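Local coordinates for protein TSC1 N-terminal domain (Chaetomium thermophilum, PDB 7A0M) that probably binds lysosomal phosphoinositides as part of the TSC complex, which regulates mTORC1 signalling, at residues N231-T244 and W306-V320. Numbering follows the deposited sequence.
Sequences NILQSLQKDESTFT and WDKVLLDPDYDGHSV
Trp306 lays its indole along the flank of helix 228-238, from Asn231 to Lys238, with Gln234 CG over one face, 3.7 Å from the centroid of the six-membered ring, a CH-pi contact. The Gln234 amide plane is turned only 19° from the ring. At the ring edge Trp306 NE1 donates to Asp239 OD1 (3.2 Å), and Val309 N reaches the same oxygen from the other carboxylate face (2.9 Å); Arg202 of helix 199-214 adds a salt bridge. Glu240 N returns a bond to Val309 O (2.9 Å), tying the loop to the interhelical turn. At the start of helix 242-255, Asp316 CG lies anti to its carbonyl carbon (chi1 -77°), placing the carboxylate: OD1 accepts from Phe243 N (3.0 Å), OD2 from the N-cap Ser241 OG (2.7 Å) and, from the opposite face, from Asp312 N. Thr242 OG1 donates to Gly317 O (2.7 Å). The solvent side carries little beyond one salt bridge, Lys308 NZ to Glu240 OE2 (2.7 Å); Leu310 touches Glu240 lightly, while Leu311 CD1 lies against Glu240 O. Two aspartates, with backbone and threonine bonds, hold the loop to the all-helical fold, and Asp316, facing a helix N-terminus, is probably stabilised as an anion.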
ATOM      1  N   ASN B 231      26.753  18.207   5.024  1.00 59.90           N
ATOM      2  CA  ASN B 231      27.143  17.867   6.387  1.00 53.81           C
ATOM      3  C   ASN B 231      25.995  17.246   7.171  1.00 43.75           C
ATOM      4  O   ASN B 231      26.237  16.483   8.114  1.00 39.82           O
ATOM      5  CB  ASN B 231      27.676  19.106   7.108  1.00 53.74           C
ATOM      6  CG  ASN B 231      29.090  19.456   6.687  1.00 56.73           C
ATOM      7  OD1 ASN B 231      29.918  18.573   6.464  1.00 59.76           O
ATOM      8  ND2 ASN B 231      29.372  20.749   6.574  1.00 44.60           N
ATOM      9  N   ILE B 232      24.750  17.568   6.815  1.00 43.76           N
ATOM     10  CA  ILE B 232      23.610  16.836   7.365  1.00 46.40           C
ATOM     11  C   ILE B 232      23.702  15.365   6.982  1.00 48.17           C
ATOM     12  O   ILE B 232      23.564  14.472   7.827  1.00 48.27           O
ATOM     13  CB  ILE B 232      22.287  17.458   6.883  1.00 43.10           C
ATOM     14  CG1 ILE B 232      22.154  18.897   7.386  1.00 35.32           C
ATOM     15  CG2 ILE B 232      21.105  16.615   7.344  1.00 45.10           C
ATOM     16  CD1 ILE B 232      21.052  19.680   6.708  1.00 34.37           C
ATOM     17  N   LEU B 233      23.934  15.094   5.695  1.00 43.27           N
ATOM     18  CA  LEU B 233      24.096  13.718   5.239  1.00 46.51           C
ATOM     19  C   LEU B 233      25.333  13.076   5.854  1.00 54.41           C
ATOM     20  O   LEU B 233      25.341  11.874   6.144  1.00 59.26           O
ATOM     21  CB  LEU B 233      24.182  13.681   3.713  1.00 37.94           C
ATOM     22  CG  LEU B 233      23.019  14.326   2.955  1.00 41.02           C
ATOM     23  CD1 LEU B 233      23.119  14.037   1.464  1.00 47.71           C
ATOM     24  CD2 LEU B 233      21.677  13.862   3.502  1.00 36.03           C
ATOM     25  N   GLN B 234      26.394  13.862   6.054  1.00 51.65           N
ATOM     26  CA  GLN B 234      27.614  13.324   6.647  1.00 51.21           C
ATOM     27  C   GLN B 234      27.390  12.902   8.094  1.00 53.79           C
ATOM     28  O   GLN B 234      27.917  11.873   8.533  1.00 56.60           O
ATOM     29  CB  GLN B 234      28.736  14.356   6.544  1.00 53.37           C
ATOM     30  CG  GLN B 234      30.109  13.838   6.913  1.00 56.88           C
ATOM     31  CD  GLN B 234      31.216  14.573   6.186  1.00 78.87           C
ATOM     32  OE1 GLN B 234      32.397  14.277   6.370  1.00 87.76           O
ATOM     33  NE2 GLN B 234      30.838  15.514   5.325  1.00 84.11           N
ATOM     34  N   SER B 235      26.623  13.688   8.852  1.00 51.48           N
ATOM     35  CA  SER B 235      26.259  13.283  10.206  1.00 52.49           C
ATOM     36  C   SER B 235      25.430  12.005  10.193  1.00 50.45           C
ATOM     37  O   SER B 235      25.624  11.118  11.032  1.00 62.96           O
ATOM     38  CB  SER B 235      25.499  14.409  10.906  1.00 40.25           C
ATOM     39  OG  SER B 235      25.068  14.009  12.196  1.00 48.20           O
ATOM     40  N   LEU B 236      24.496  11.897   9.244  1.00 42.60           N
ATOM     41  CA  LEU B 236      23.656  10.706   9.153  1.00 52.28           C
ATOM     42  C   LEU B 236      24.470   9.460   8.821  1.00 54.21           C
ATOM     43  O   LEU B 236      24.066   8.346   9.169  1.00 46.19           O
ATOM     44  CB  LEU B 236      22.565  10.925   8.106  1.00 53.16           C
ATOM     45  CG  LEU B 236      21.446  11.894   8.494  1.00 50.45           C
ATOM     46  CD1 LEU B 236      20.732  12.412   7.258  1.00 43.66           C
ATOM     47  CD2 LEU B 236      20.458  11.219   9.431  1.00 60.23           C
ATOM     48  N   GLN B 237      25.612   9.624   8.151  1.00 57.96           N
ATOM     49  CA  GLN B 237      26.436   8.485   7.763  1.00 55.62           C
ATOM     50  C   GLN B 237      27.476   8.109   8.810  1.00 56.79           C
ATOM     51  O   GLN B 237      27.891   6.946   8.862  1.00 56.46           O
ATOM     52  CB  GLN B 237      27.160   8.769   6.443  1.00 59.09           C
ATOM     53  CG  GLN B 237      26.269   8.823   5.218  1.00 63.45           C
ATOM     54  CD  GLN B 237      27.065   9.067   3.952  1.00 71.24           C
ATOM     55  OE1 GLN B 237      26.777   9.986   3.187  1.00 74.96           O
ATOM     56  NE2 GLN B 237      28.076   8.237   3.722  1.00 68.56           N
ATOM     57  N   LYS B 238      27.910   9.055   9.639  1.00 48.43           N
ATOM     58  CA  LYS B 238      29.075   8.833  10.490  1.00 54.76           C
ATOM     59  C   LYS B 238      28.789   8.936  11.978  1.00 64.90           C
ATOM     60  O   LYS B 238      29.336   8.148  12.754  1.00 66.53           O
ATOM     61  CB  LYS B 238      30.187   9.829  10.130  1.00 57.77           C
ATOM     62  CG  LYS B 238      30.686   9.722   8.700  1.00 53.91           C
ATOM     63  CD  LYS B 238      31.671  10.835   8.387  1.00 55.71           C
ATOM     64  CE  LYS B 238      32.151  10.765   6.948  1.00 61.44           C
ATOM     65  NZ  LYS B 238      33.324  11.652   6.719  1.00 69.37           N
ATOM     66  N   ASP B 239      27.964   9.891  12.408  1.00 67.47           N
ATOM     67  CA  ASP B 239      27.712  10.059  13.832  1.00 66.65           C
ATOM     68  C   ASP B 239      27.091   8.797  14.422  1.00 58.03           C
ATOM     69  O   ASP B 239      26.342   8.074  13.760  1.00 47.30           O
ATOM     70  CB  ASP B 239      26.805  11.263  14.082  1.00 59.29           C
ATOM     71  CG  ASP B 239      27.532  12.583  13.908  1.00 65.56           C
ATOM     72  OD1 ASP B 239      28.774  12.599  14.041  1.00 68.64           O
ATOM     73  OD2 ASP B 239      26.865  13.606  13.649  1.00 60.46           O
ATOM     74  N   GLU B 240      27.407   8.542  15.690  1.00 64.78           N
ATOM     75  CA  GLU B 240      27.019   7.306  16.349  1.00 68.58           C
ATOM     76  C   GLU B 240      26.049   7.518  17.500  1.00 67.00           C
ATOM     77  O   GLU B 240      25.646   6.538  18.138  1.00 63.06           O
ATOM     78  CB  GLU B 240      28.270   6.570  16.851  1.00 66.36           C
ATOM     79  CG  GLU B 240      29.269   6.261  15.745  1.00 70.00           C
ATOM     80  CD  GLU B 240      30.536   5.606  16.256  1.00 73.22           C
ATOM     81  OE1 GLU B 240      30.675   5.452  17.487  1.00 78.38           O
ATOM     82  OE2 GLU B 240      31.395   5.248  15.422  1.00 71.09           O
ATOM     83  N   SER B 241      25.662   8.758  17.783  1.00 67.94           N
ATOM     84  CA  SER B 241      24.648   9.043  18.787  1.00 65.76           C
ATOM     85  C   SER B 241      23.265   8.936  18.157  1.00 56.90           C
ATOM     86  O   SER B 241      22.991   9.575  17.136  1.00 60.47           O
ATOM     87  CB  SER B 241      24.852  10.436  19.387  1.00 72.63           C
ATOM     88  OG  SER B 241      23.762  10.796  20.218  1.00 73.68           O
ATOM     89  N   THR B 242      22.403   8.114  18.760  1.00 60.65           N
ATOM     90  CA  THR B 242      21.037   7.979  18.263  1.00 64.36           C
ATOM     91  C   THR B 242      20.314   9.322  18.274  1.00 64.65           C
ATOM     92  O   THR B 242      19.520   9.616  17.372  1.00 60.47           O
ATOM     93  CB  THR B 242      20.271   6.953  19.097  1.00 61.05           C
ATOM     94  OG1 THR B 242      21.048   5.754  19.213  1.00 69.33           O
ATOM     95  CG2 THR B 242      18.937   6.621  18.443  1.00 52.91           C
ATOM     96  N   PHE B 243      20.582  10.150  19.285  1.00 61.29           N
ATOM     97  CA  PHE B 243      19.927  11.450  19.381  1.00 60.07           C
ATOM     98  C   PHE B 243      20.381  12.385  18.266  1.00 56.84           C
ATOM     99  O   PHE B 243      19.557  13.073  17.651  1.00 50.79           O
ATOM    100  CB  PHE B 243      20.204  12.066  20.752  1.00 67.27           C
ATOM    101  CG  PHE B 243      19.454  13.340  21.011  1.00 73.62           C
ATOM    102  CD1 PHE B 243      18.132  13.311  21.422  1.00 72.87           C
ATOM    103  CD2 PHE B 243      20.077  14.569  20.860  1.00 74.29           C
ATOM    104  CE1 PHE B 243      17.440  14.483  21.665  1.00 69.51           C
ATOM    105  CE2 PHE B 243      19.391  15.743  21.104  1.00 73.59           C
ATOM    106  CZ  PHE B 243      18.071  15.701  21.506  1.00 68.39           C
ATOM    107  N   THR B 244      21.688  12.429  17.995  1.00 60.88           N
ATOM    108  CA  THR B 244      22.207  13.328  16.969  1.00 53.03           C
ATOM    109  C   THR B 244      21.683  12.948  15.589  1.00 57.25           C
ATOM    110  O   THR B 244      21.209  13.804  14.833  1.00 55.38           O
ATOM    111  CB  THR B 244      23.735  13.314  16.983  1.00 50.01           C
ATOM    112  OG1 THR B 244      24.205  13.582  18.310  1.00 44.04           O
ATOM    113  CG2 THR B 244      24.285  14.369  16.035  1.00 46.71           C
ATOM    114  N   TRP B 306      36.024  14.806   9.926  1.00 84.16           N
ATOM    115  CA  TRP B 306      34.688  14.906  10.494  1.00 75.04           C
ATOM    116  C   TRP B 306      34.778  14.561  11.969  1.00 77.60           C
ATOM    117  O   TRP B 306      35.333  13.520  12.328  1.00 72.71           O
ATOM    118  CB  TRP B 306      33.697  13.971   9.782  1.00 67.72           C
ATOM    119  CG  TRP B 306      32.304  14.053  10.344  1.00 62.20           C
ATOM    120  CD1 TRP B 306      31.723  13.196  11.241  1.00 65.84           C
ATOM    121  CD2 TRP B 306      31.328  15.064  10.070  1.00 54.67           C
ATOM    122  NE1 TRP B 306      30.441  13.607  11.527  1.00 65.70           N
ATOM    123  CE2 TRP B 306      30.177  14.753  10.822  1.00 56.08           C
ATOM    124  CE3 TRP B 306      31.316  16.200   9.257  1.00 52.72           C
ATOM    125  CZ2 TRP B 306      29.026  15.538  10.782  1.00 48.38           C
ATOM    126  CZ3 TRP B 306      30.175  16.976   9.219  1.00 58.36           C
ATOM    127  CH2 TRP B 306      29.046  16.643   9.976  1.00 52.96           C
ATOM    128  N   ASP B 307      34.239  15.435  12.813  1.00 78.99           N
ATOM    129  CA  ASP B 307      34.267  15.241  14.260  1.00 68.03           C
ATOM    130  C   ASP B 307      32.980  14.526  14.640  1.00 79.01           C
ATOM    131  O   ASP B 307      31.921  15.146  14.755  1.00 85.96           O
ATOM    132  CB  ASP B 307      34.405  16.581  14.974  1.00 76.50           C
ATOM    133  CG  ASP B 307      34.800  16.433  16.429  1.00 80.28           C
ATOM    134  OD1 ASP B 307      35.221  15.324  16.816  1.00 78.26           O
ATOM    135  OD2 ASP B 307      34.696  17.424  17.184  1.00 82.38           O
ATOM    136  N   LYS B 308      33.073  13.213  14.832  1.00 78.19           N
ATOM    137  CA  LYS B 308      31.895  12.406  15.110  1.00 74.90           C
ATOM    138  C   LYS B 308      31.373  12.665  16.516  1.00 77.28           C
ATOM    139  O   LYS B 308      32.144  12.879  17.454  1.00 70.93           O
ATOM    140  CB  LYS B 308      32.215  10.921  14.953  1.00 73.48           C
ATOM    141  CG  LYS B 308      32.615  10.498  13.550  1.00 75.21           C
ATOM    142  CD  LYS B 308      32.629   8.980  13.432  1.00 73.17           C
ATOM    143  CE  LYS B 308      33.357   8.336  14.606  1.00 75.63           C
ATOM    144  NZ  LYS B 308      33.322   6.848  14.542  1.00 83.13           N
ATOM    145  N   VAL B 309      30.053  12.630  16.658  1.00 75.49           N
ATOM    146  CA  VAL B 309      29.422  12.553  17.968  1.00 74.30           C
ATOM    147  C   VAL B 309      29.265  11.076  18.305  1.00 68.36           C
ATOM    148  O   VAL B 309      28.602  10.329  17.576  1.00 65.53           O
ATOM    149  CB  VAL B 309      28.066  13.274  17.985  1.00 67.76           C
ATOM    150  CG1 VAL B 309      27.421  13.154  19.359  1.00 60.81           C
ATOM    151  CG2 VAL B 309      28.235  14.731  17.591  1.00 73.10           C
ATOM    152  N   LEU B 310      29.874  10.653  19.407  1.00 63.97           N
ATOM    153  CA  LEU B 310      29.866   9.248  19.777  1.00 63.33           C
ATOM    154  C   LEU B 310      28.541   8.884  20.438  1.00 70.13           C
ATOM    155  O   LEU B 310      27.713   9.742  20.757  1.00 70.72           O
ATOM    156  CB  LEU B 310      31.042   8.930  20.698  1.00 69.46           C
ATOM    157  CG  LEU B 310      32.408   9.404  20.194  1.00 74.49           C
ATOM    158  CD1 LEU B 310      33.500   9.078  21.202  1.00 75.68           C
ATOM    159  CD2 LEU B 310      32.726   8.804  18.830  1.00 81.39           C
ATOM    160  N   LEU B 311      28.341   7.584  20.641  1.00 72.41           N
ATOM    161  CA  LEU B 311      27.130   7.116  21.297  1.00 72.54           C
ATOM    162  C   LEU B 311      27.115   7.594  22.742  1.00 73.47           C
ATOM    163  O   LEU B 311      28.096   7.428  23.474  1.00 77.03           O
ATOM    164  CB  LEU B 311      27.049   5.591  21.240  1.00 77.51           C
ATOM    165  CG  LEU B 311      25.784   4.943  21.810  1.00 83.74           C
ATOM    166  CD1 LEU B 311      24.647   4.980  20.800  1.00 80.28           C
ATOM    167  CD2 LEU B 311      26.063   3.515  22.256  1.00 87.10           C
ATOM    168  N   ASP B 312      26.000   8.197  23.148  1.00 79.22           N
ATOM    169  CA  ASP B 312      25.816   8.646  24.521  1.00 86.60           C
ATOM    170  C   ASP B 312      25.083   7.561  25.299  1.00 85.07           C
ATOM    171  O   ASP B 312      23.862   7.413  25.163  1.00 82.64           O
ATOM    172  CB  ASP B 312      25.044   9.966  24.563  1.00 90.08           C
ATOM    173  CG  ASP B 312      24.988  10.569  25.956  1.00 96.42           C
ATOM    174  OD1 ASP B 312      25.649  10.033  26.871  1.00 97.66           O
ATOM    175  OD2 ASP B 312      24.283  11.584  26.134  1.00100.90           O
ATOM    176  N   PRO B 313      25.793   6.786  26.125  1.00 89.15           N
ATOM    177  CA  PRO B 313      25.151   5.655  26.813  1.00 94.81           C
ATOM    178  C   PRO B 313      24.056   6.061  27.785  1.00100.55           C
ATOM    179  O   PRO B 313      23.311   5.180  28.236  1.00103.06           O
ATOM    180  CB  PRO B 313      26.318   4.984  27.552  1.00 99.83           C
ATOM    181  CG  PRO B 313      27.555   5.501  26.894  1.00 98.82           C
ATOM    182  CD  PRO B 313      27.222   6.891  26.457  1.00 93.55           C
ATOM    183  N   ASP B 314      23.931   7.343  28.132  1.00101.81           N
ATOM    184  CA  ASP B 314      22.933   7.744  29.126  1.00107.25           C
ATOM    185  C   ASP B 314      21.532   7.810  28.523  1.00109.76           C
ATOM    186  O   ASP B 314      20.566   7.395  29.170  1.00116.19           O
ATOM    187  CB  ASP B 314      23.319   9.088  29.748  1.00107.24           C
ATOM    188  CG  ASP B 314      24.592   9.012  30.546  1.00110.47           C
ATOM    189  OD1 ASP B 314      25.668   8.970  29.916  1.00109.74           O
ATOM    190  OD2 ASP B 314      24.523   9.009  31.796  1.00111.05           O
ATOM    191  N   TYR B 315      21.392   8.327  27.290  1.00104.32           N
ATOM    192  CA  TYR B 315      20.069   8.495  26.679  1.00100.87           C
ATOM    193  C   TYR B 315      19.889   7.846  25.326  1.00 92.06           C
ATOM    194  O   TYR B 315      18.735   7.682  24.916  1.00 88.58           O
ATOM    195  CB  TYR B 315      19.654   9.971  26.538  1.00108.92           C
ATOM    196  CG  TYR B 315      19.351  10.717  27.824  1.00120.80           C
ATOM    197  CD1 TYR B 315      19.078  10.032  28.998  1.00123.33           C
ATOM    198  CD2 TYR B 315      19.230  12.108  27.833  1.00122.89           C
ATOM    199  CE1 TYR B 315      18.780  10.700  30.163  1.00124.02           C
ATOM    200  CE2 TYR B 315      18.923  12.785  28.987  1.00124.91           C
ATOM    201  CZ  TYR B 315      18.698  12.079  30.147  1.00126.58           C
ATOM    202  OH  TYR B 315      18.386  12.749  31.304  1.00130.79           O
ATOM    203  N   ASP B 316      20.947   7.477  24.613  1.00 88.77           N
ATOM    204  CA  ASP B 316      20.770   7.018  23.240  1.00 85.61           C
ATOM    205  C   ASP B 316      20.154   5.624  23.197  1.00 84.85           C
ATOM    206  O   ASP B 316      20.655   4.690  23.830  1.00 86.33           O
ATOM    207  CB  ASP B 316      22.106   7.028  22.490  1.00 78.63           C
ATOM    208  CG  ASP B 316      22.530   8.414  22.070  1.00 73.70           C
ATOM    209  OD1 ASP B 316      21.654   9.292  21.928  1.00 69.34           O
ATOM    210  OD2 ASP B 316      23.747   8.634  21.906  1.00 76.57           O
ATOM    211  N   GLY B 317      19.064   5.493  22.441  1.00 81.67           N
ATOM    212  CA  GLY B 317      18.392   4.226  22.262  1.00 79.82           C
ATOM    213  C   GLY B 317      19.000   3.378  21.156  1.00 80.30           C
ATOM    214  O   GLY B 317      20.055   3.684  20.596  1.00 78.61           O
ATOM    215  N   HIS B 318      18.305   2.285  20.842  1.00 81.64           N
ATOM    216  CA  HIS B 318      18.755   1.303  19.862  1.00 86.55           C
ATOM    217  C   HIS B 318      18.069   1.436  18.509  1.00 77.12           C
ATOM    218  O   HIS B 318      18.377   0.662  17.597  1.00 78.57           O
ATOM    219  CB  HIS B 318      18.546  -0.111  20.416  1.00101.93           C
ATOM    220  CG  HIS B 318      19.298  -0.374  21.684  1.00122.08           C
ATOM    221  ND1 HIS B 318      20.651  -0.140  21.804  1.00126.98           N
ATOM    222  CD2 HIS B 318      18.887  -0.833  22.890  1.00127.49           C
ATOM    223  CE1 HIS B 318      21.044  -0.453  23.026  1.00129.96           C
ATOM    224  NE2 HIS B 318      19.993  -0.876  23.705  1.00130.52           N
ATOM    225  N   SER B 319      17.151   2.388  18.352  1.00 70.07           N
ATOM    226  CA  SER B 319      16.480   2.597  17.079  1.00 67.36           C
ATOM    227  C   SER B 319      16.260   4.085  16.849  1.00 58.88           C
ATOM    228  O   SER B 319      16.096   4.860  17.795  1.00 67.86           O
ATOM    229  CB  SER B 319      15.139   1.852  17.021  1.00 60.82           C
ATOM    230  OG  SER B 319      14.224   2.370  17.971  1.00 66.06           O
ATOM    231  N   VAL B 320      16.255   4.474  15.579  1.00 54.39           N
ATOM    232  CA  VAL B 320      16.070   5.867  15.183  1.00 50.43           C
ATOM    233  C   VAL B 320      14.570   6.137  15.096  1.00 53.31           C
ATOM    234  O   VAL B 320      13.894   5.529  14.250  1.00 51.49           O
ATOM    235  CB  VAL B 320      16.761   6.167  13.848  1.00 55.58           C
ATOM    236  CG1 VAL B 320      16.628   7.642  13.502  1.00 55.66           C
ATOM    237  CG2 VAL B 320      18.225   5.754  13.906  1.00 48.76           C
TER